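Side-chain contacts in CRP-like protein Clp (Xanthomonas campestris pv. campestris, PDB 3IWZ), which regulates virulence genes as a global, homodimeric, DNA-binding transcription factor of the CRP family, whose DNA binding appears to be abolished by cyclic di-GMP: residues 45-50 / 66-71; 72-77 / 101-106. All blocks are in the same frame, centred on the assembly; numbering follows the deposited sequence.

Contact 1. Residues 45-50 / 66-71; sequences VFRPGD and IAEEDD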
loop_
_atom_site.group_PDB
_atom_site.type_symbol
_atom_site.label_atom_id
_atom_site.label_comp_id
_atom_site.label_asym_id
_atom_site.label_seq_id
_atom_site.Cartn_x
_atom_site.Cartn_y
_atom_site.Cartn_z
ATOM N N VAL D 45 -1.433 2.264 -20.255
ATOM C CA VAL D 45 -1.460 0.847 -20.621
ATOM C C VAL D 45 -2.756 0.132 -20.227
ATOM O O VAL D 45 -3.177 -0.805 -20.902
ATOM C CB VAL D 45 -0.261 0.084 -20.030
ATOM C CG1 VAL D 45 -0.212 -1.327 -20.621
ATOM C CG2 VAL D 45 1.035 0.836 -20.323
ATOM N N PHE D 46 -3.362 0.550 -19.117
ATOM C CA PHE D 46 -4.648 0.015 -18.672
ATOM C C PHE D 46 -5.238 0.922 -17.595
ATOM O O PHE D 46 -4.506 1.521 -16.793
ATOM C CB PHE D 46 -4.562 -1.464 -18.209
ATOM C CG PHE D 46 -3.778 -1.697 -16.947
ATOM C CD1 PHE D 46 -4.168 -1.125 -15.743
ATOM C CD2 PHE D 46 -2.666 -2.524 -16.961
ATOM C CE1 PHE D 46 -3.465 -1.371 -14.575
ATOM C CE2 PHE D 46 -1.954 -2.777 -15.794
ATOM C CZ PHE D 46 -2.354 -2.199 -14.600
ATOM N N ARG D 47 -6.565 1.039 -17.602
ATOM C CA ARG D 47 -7.275 1.896 -16.663
ATOM C C ARG D 47 -8.234 1.077 -15.795
ATOM O O ARG D 47 -8.578 -0.058 -16.135
ATOM C CB ARG D 47 -8.035 2.967 -17.450
ATOM C CG ARG D 47 -7.239 3.494 -18.641
ATOM C CD ARG D 47 -7.802 4.775 -19.237
ATOM N NE ARG D 47 -7.570 5.917 -18.363
ATOM C CZ ARG D 47 -8.469 6.398 -17.515
ATOM N NH1 ARG D 47 -9.671 5.840 -17.434
ATOM N NH2 ARG D 47 -8.160 7.425 -16.739
ATOM N N PRO D 48 -8.672 1.633 -14.654
ATOM C CA PRO D 48 -9.590 0.847 -13.823
ATOM C C PRO D 48 -10.759 0.375 -14.674
ATOM O O PRO D 48 -11.339 1.164 -15.417
ATOM C CB PRO D 48 -10.018 1.842 -12.743
ATOM C CG PRO D 48 -8.825 2.723 -12.611
ATOM C CD PRO D 48 -8.410 2.950 -14.047
ATOM N N GLY D 49 -11.078 -0.912 -14.584
ATOM C CA GLY D 49 -12.191 -1.451 -15.345
ATOM C C GLY D 49 -11.783 -2.468 -16.391
ATOM O O GLY D 49 -12.534 -3.395 -16.698
ATOM N N ASP D 50 -10.584 -2.307 -16.938
ATOM C CA ASP D 50 -10.105 -3.222 -17.963
ATOM C C ASP D 50 -9.917 -4.645 -17.457
ATOM O O ASP D 50 -9.773 -4.880 -16.256
ATOM C CB ASP D 50 -8.786 -2.723 -18.537
ATOM C CG ASP D 50 -8.921 -1.383 -19.215
ATOM O OD1 ASP D 50 -9.984 -1.115 -19.809
ATOM O OD2 ASP D 50 -7.951 -0.605 -19.167
ATOM N N ILE D 66 -1.416 5.079 -11.083
ATOM C CA ILE D 66 -2.306 6.131 -10.635
ATOM C C ILE D 66 -3.663 5.594 -10.196
ATOM O O ILE D 66 -4.194 4.657 -10.791
ATOM C CB ILE D 66 -2.517 7.170 -11.770
ATOM C CG1 ILE D 66 -1.183 7.443 -12.473
ATOM C CG2 ILE D 66 -3.076 8.474 -11.193
ATOM C CD1 ILE D 66 -1.233 8.562 -13.507
ATOM N N ALA D 67 -4.220 6.193 -9.149
ATOM C CA ALA D 67 -5.531 5.799 -8.638
ATOM C C ALA D 67 -6.503 6.922 -8.969
ATOM O O ALA D 67 -6.132 8.096 -8.947
ATOM C CB ALA D 67 -5.473 5.586 -7.124
ATOM N N GLU D 68 -7.743 6.561 -9.285
ATOM C CA GLU D 68 -8.758 7.544 -9.623
ATOM C C GLU D 68 -9.836 7.626 -8.554
ATOM O O GLU D 68 -10.039 6.684 -7.791
ATOM C CB GLU D 68 -9.435 7.187 -10.951
ATOM C CG GLU D 68 -8.607 7.424 -12.192
ATOM C CD GLU D 68 -9.447 7.964 -13.344
ATOM O OE1 GLU D 68 -10.534 7.400 -13.597
ATOM O OE2 GLU D 68 -9.012 8.949 -13.996
ATOM N N GLU D 69 -10.519 8.764 -8.498
ATOM C CA GLU D 69 -11.614 8.932 -7.559
ATOM C C GLU D 69 -12.849 9.188 -8.402
ATOM O O GLU D 69 -12.865 8.859 -9.590
ATOM C CB GLU D 69 -11.368 10.092 -6.594
ATOM C CG GLU D 69 -10.903 9.636 -5.211
ATOM C CD GLU D 69 -11.904 8.701 -4.528
ATOM O OE1 GLU D 69 -11.517 8.035 -3.537
ATOM O OE2 GLU D 69 -13.075 8.640 -4.983
ATOM N N ASP D 70 -13.882 9.772 -7.807
ATOM C CA ASP D 70 -15.103 10.020 -8.562
ATOM C C ASP D 70 -15.112 11.390 -9.219
ATOM O O ASP D 70 -15.380 11.504 -10.422
ATOM C CB ASP D 70 -16.325 9.858 -7.658
ATOM C CG ASP D 70 -17.423 9.054 -8.322
ATOM O OD1 ASP D 70 -18.434 8.755 -7.654
ATOM O OD2 ASP D 70 -17.266 8.725 -9.519
ATOM N N ASP D 71 -14.815 12.425 -8.434
ATOM C CA ASP D 71 -14.781 13.794 -8.951
ATOM C C ASP D 71 -13.797 13.914 -10.106
ATOM O O ASP D 71 -13.521 15.011 -10.595
ATOM C CB ASP D 71 -14.415 14.798 -7.837
ATOM C CG ASP D 71 -13.359 14.267 -6.870
ATOM O OD1 ASP D 71 -13.026 14.981 -5.896
ATOM O OD2 ASP D 71 -12.856 13.146 -7.078
#
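E68 and R47 meet through a single pair of atoms, NH2 of R47 and OE2 of E68, at the surface of the β-roll that forms the cyclic nucleotide-binding domain. The example illustrates how two charged side chains can reach each other over an intervening strand. R47 follows strand 44-46, E68 closes strand 63-68, and strand 101-104 runs between them, its I101 touching both. E68 has the largest share of the buried surface and directs its CB toward the turn. The CB of R47 points neither toward nor away from 66-71, but its chain bends at the CG-CD bond (CB-CG-CD-NE, chi3 72°), bringing the guanidinium closer to the carboxylate than the CB alone would suggest.

The bond is a weak salt bridge: R47 NH2 lies 3.3 Å from E68 OE2, and the N-H points well off the straight line, at 141°. OE2 approaches the guanidinium at its edge and in its plane, yet the carboxylate itself is turned by 84° from that plane. The grip is one-pronged, consistent with this nearly perpendicular setting, and E68 OE1 remains 3.9 Å from R47 NH2. At its NE, R47 has a second partner in D44 OD2, so the arginine spans two acidic residues.

P48 adds hydrocarbon beside the pair. Its CB also points toward 66-71, and its ring atom CG comes to 4.7 Å from E68 CG, a loose apposition. The proline and G49 occupy the middle positions of a type II β-turn from R47 to D50, closed by D50 N bonding to R47 O at 3.1 Å. D50 returns the link through its side chain: OD2, met on its anti side, takes the amide of R47 N at 2.7 Å in a nearly straight bond.

Contact 2. Residues 72-77 / 101-106; sequences DRELVL and ILRTRT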
loop_
_atom_site.group_PDB
_atom_site.type_symbol
_atom_site.label_atom_id
_atom_site.label_comp_id
_atom_site.label_asym_id
_atom_site.label_seq_id
_atom_site.Cartn_x
_atom_site.Cartn_y
_atom_site.Cartn_z
ATOM N N ASP D 72 -13.287 12.766 -10.542
ATOM C CA ASP D 72 -12.322 12.692 -11.630
ATOM C C ASP D 72 -11.032 13.381 -11.194
ATOM O O ASP D 72 -10.668 14.448 -11.690
ATOM C CB ASP D 72 -12.878 13.354 -12.892
ATOM C CG ASP D 72 -12.264 12.787 -14.159
ATOM O OD1 ASP D 72 -12.522 11.599 -14.465
ATOM O OD2 ASP D 72 -11.525 13.530 -14.841
ATOM N N ARG D 73 -10.359 12.760 -10.235
ATOM C CA ARG D 73 -9.114 13.270 -9.704
ATOM C C ARG D 73 -8.120 12.110 -9.740
ATOM O O ARG D 73 -8.517 10.945 -9.679
ATOM C CB ARG D 73 -9.319 13.749 -8.258
ATOM C CG ARG D 73 -10.404 14.822 -8.062
ATOM C CD ARG D 73 -9.968 16.189 -8.577
ATOM N NE ARG D 73 -8.784 16.692 -7.880
ATOM C CZ ARG D 73 -8.759 17.069 -6.605
ATOM N NH1 ARG D 73 -9.861 17.008 -5.864
ATOM N NH2 ARG D 73 -7.626 17.501 -6.065
ATOM N N GLU D 74 -6.835 12.423 -9.840
ATOM C CA GLU D 74 -5.821 11.384 -9.872
ATOM C C GLU D 74 -4.770 11.569 -8.784
ATOM O O GLU D 74 -4.426 12.686 -8.407
ATOM C CB GLU D 74 -5.112 11.358 -11.233
ATOM C CG GLU D 74 -6.022 11.164 -12.439
ATOM C CD GLU D 74 -5.234 10.938 -13.713
ATOM O OE1 GLU D 74 -4.369 11.776 -14.044
ATOM O OE2 GLU D 74 -5.477 9.917 -14.387
ATOM N N LEU D 75 -4.261 10.449 -8.289
ATOM C CA LEU D 75 -3.222 10.453 -7.274
ATOM C C LEU D 75 -2.142 9.459 -7.707
ATOM O O LEU D 75 -2.372 8.241 -7.751
ATOM C CB LEU D 75 -3.793 10.052 -5.905
ATOM C CG LEU D 75 -2.837 10.030 -4.703
ATOM C CD1 LEU D 75 -2.369 11.449 -4.378
ATOM C CD2 LEU D 75 -3.552 9.419 -3.489
ATOM N N VAL D 76 -0.975 9.988 -8.058
ATOM C CA VAL D 76 0.148 9.155 -8.448
ATOM C C VAL D 76 0.593 8.418 -7.187
ATOM O O VAL D 76 0.821 9.038 -6.142
ATOM C CB VAL D 76 1.314 10.022 -8.990
ATOM C CG1 VAL D 76 2.576 9.185 -9.162
ATOM C CG2 VAL D 76 0.914 10.646 -10.314
ATOM N N LEU D 77 0.694 7.097 -7.270
ATOM C CA LEU D 77 1.111 6.322 -6.107
ATOM C C LEU D 77 2.587 5.994 -6.212
ATOM O O LEU D 77 3.198 5.552 -5.239
ATOM C CB LEU D 77 0.317 5.021 -5.995
ATOM C CG LEU D 77 -1.199 5.132 -6.105
ATOM C CD1 LEU D 77 -1.808 3.780 -5.810
ATOM C CD2 LEU D 77 -1.723 6.157 -5.139
ATOM N N ILE D 101 -4.542 2.918 -12.705
ATOM C CA ILE D 101 -4.044 3.295 -14.022
ATOM C C ILE D 101 -2.546 3.028 -14.093
ATOM O O ILE D 101 -1.808 3.368 -13.167
ATOM C CB ILE D 101 -4.184 4.803 -14.304
ATOM C CG1 ILE D 101 -5.635 5.256 -14.181
ATOM C CG2 ILE D 101 -3.656 5.104 -15.699
ATOM C CD1 ILE D 101 -5.828 6.751 -14.478
ATOM N N LEU D 102 -2.115 2.420 -15.197
ATOM C CA LEU D 102 -0.706 2.150 -15.467
ATOM C C LEU D 102 -0.389 3.053 -16.660
ATOM O O LEU D 102 -0.840 2.801 -17.782
ATOM C CB LEU D 102 -0.480 0.691 -15.855
ATOM C CG LEU D 102 0.931 0.367 -16.355
ATOM C CD1 LEU D 102 1.944 0.594 -15.233
ATOM C CD2 LEU D 102 0.988 -1.073 -16.849
ATOM N N ARG D 103 0.386 4.101 -16.412
ATOM C CA ARG D 103 0.712 5.083 -17.438
ATOM C C ARG D 103 2.214 5.254 -17.671
ATOM O O ARG D 103 2.976 5.495 -16.734
ATOM C CB ARG D 103 0.062 6.409 -17.024
ATOM C CG ARG D 103 0.463 7.656 -17.780
ATOM C CD ARG D 103 -0.225 8.868 -17.145
ATOM N NE ARG D 103 -1.685 8.778 -17.238
ATOM C CZ ARG D 103 -2.534 9.543 -16.554
ATOM N NH1 ARG D 103 -2.085 10.467 -15.709
ATOM N NH2 ARG D 103 -3.836 9.387 -16.720
ATOM N N THR D 104 2.640 5.108 -18.925
ATOM C CA THR D 104 4.050 5.280 -19.283
ATOM C C THR D 104 4.415 6.759 -19.118
ATOM O O THR D 104 3.639 7.636 -19.487
ATOM C CB THR D 104 4.324 4.886 -20.755
ATOM O OG1 THR D 104 3.559 5.736 -21.629
ATOM C CG2 THR D 104 3.958 3.426 -21.000
ATOM N N ARG D 105 5.588 7.035 -18.562
ATOM C CA ARG D 105 6.022 8.420 -18.372
ATOM C C ARG D 105 7.012 8.762 -19.471
ATOM O O ARG D 105 7.299 9.928 -19.728
ATOM C CB ARG D 105 6.692 8.597 -17.018
ATOM C CG ARG D 105 5.846 8.219 -15.824
ATOM C CD ARG D 105 6.685 8.329 -14.564
ATOM N NE ARG D 105 7.184 9.690 -14.397
ATOM C CZ ARG D 105 8.454 9.993 -14.157
ATOM N NH1 ARG D 105 9.357 9.029 -14.057
ATOM N NH2 ARG D 105 8.821 11.260 -14.016
ATOM N N THR D 106 7.535 7.716 -20.100
ATOM C CA THR D 106 8.486 7.833 -21.198
ATOM C C THR D 106 8.151 6.697 -22.145
ATOM O O THR D 106 7.180 5.969 -21.931
ATOM C CB THR D 106 9.950 7.642 -20.726
ATOM O OG1 THR D 106 10.122 6.312 -20.229
ATOM C CG2 THR D 106 10.308 8.635 -19.634
#
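E74 and R103 extend toward each other from opposite directions in the β-roll, reaching over the strand 63-68 that separates strands 74-80 and 101-104 in their antiparallel sheet. The glutamate can be traced outward. Its CB points toward 101-106 and packs on I66 of the intervening strand. CG sits beside the backbone N (chi1 -57°), and from there the chain runs extended, carrying CD past E68 to within 3.7 Å of R103 NH2.

At the tip the two oxygens part company. E74 OE1, lying in the guanidinium plane, receives R103 NH1 on its syn side at 3.1 Å in an almost straight bond, and also forms a salt bridge with R195 NH2 of helix 190-197. Because that helix opens the predicted helix-turn-helix, this oxygen helps to join the nucleotide-binding domain to the DNA-binding domain of the same chain, where V76 also packs on the helix. OE2 takes R103 NH2 at 2.9 Å through its syn lone pair, in a more bent bond of 138°. The arginine thus grips end-on, one nitrogen to each oxygen, although the two flat groups are twisted 44° apart and the pairing is not coplanar.

R103 is itself held from behind: its NE bonds to D44 OD1, so that a carboxylate meets each end of the guanidinium, which probably fixes its rotation. I101 supplies a further nonpolar neighbour, its side chain crossing that of E74 at about a right angle. Its methyl CD1 presses tightly on the glutamate, 3.2 Å from OE2.

In the fold
Contacts 1 and 2 lie with centres about 8 Å apart in one four-stranded antiparallel sheet, ordered 44-46, 101-104, 63-68, 74-80. Along the chain they come in series: contact 1 is complete before contact 2 opens, and the turn after strand 63-68 leads directly into strand 74-80. Spatially they interleave, since strand 101-104 of contact 2 lies between the strands of contact 1; I66 O and I101 N, 2.6 Å apart, probably share a hydrogen bond. D44 joins the two, giving one carboxylate oxygen to each arginine. Both contacts also touch the second subunit around F157. One sheet thus carries a salt bridge at its surface and another that meets the DNA-binding domain.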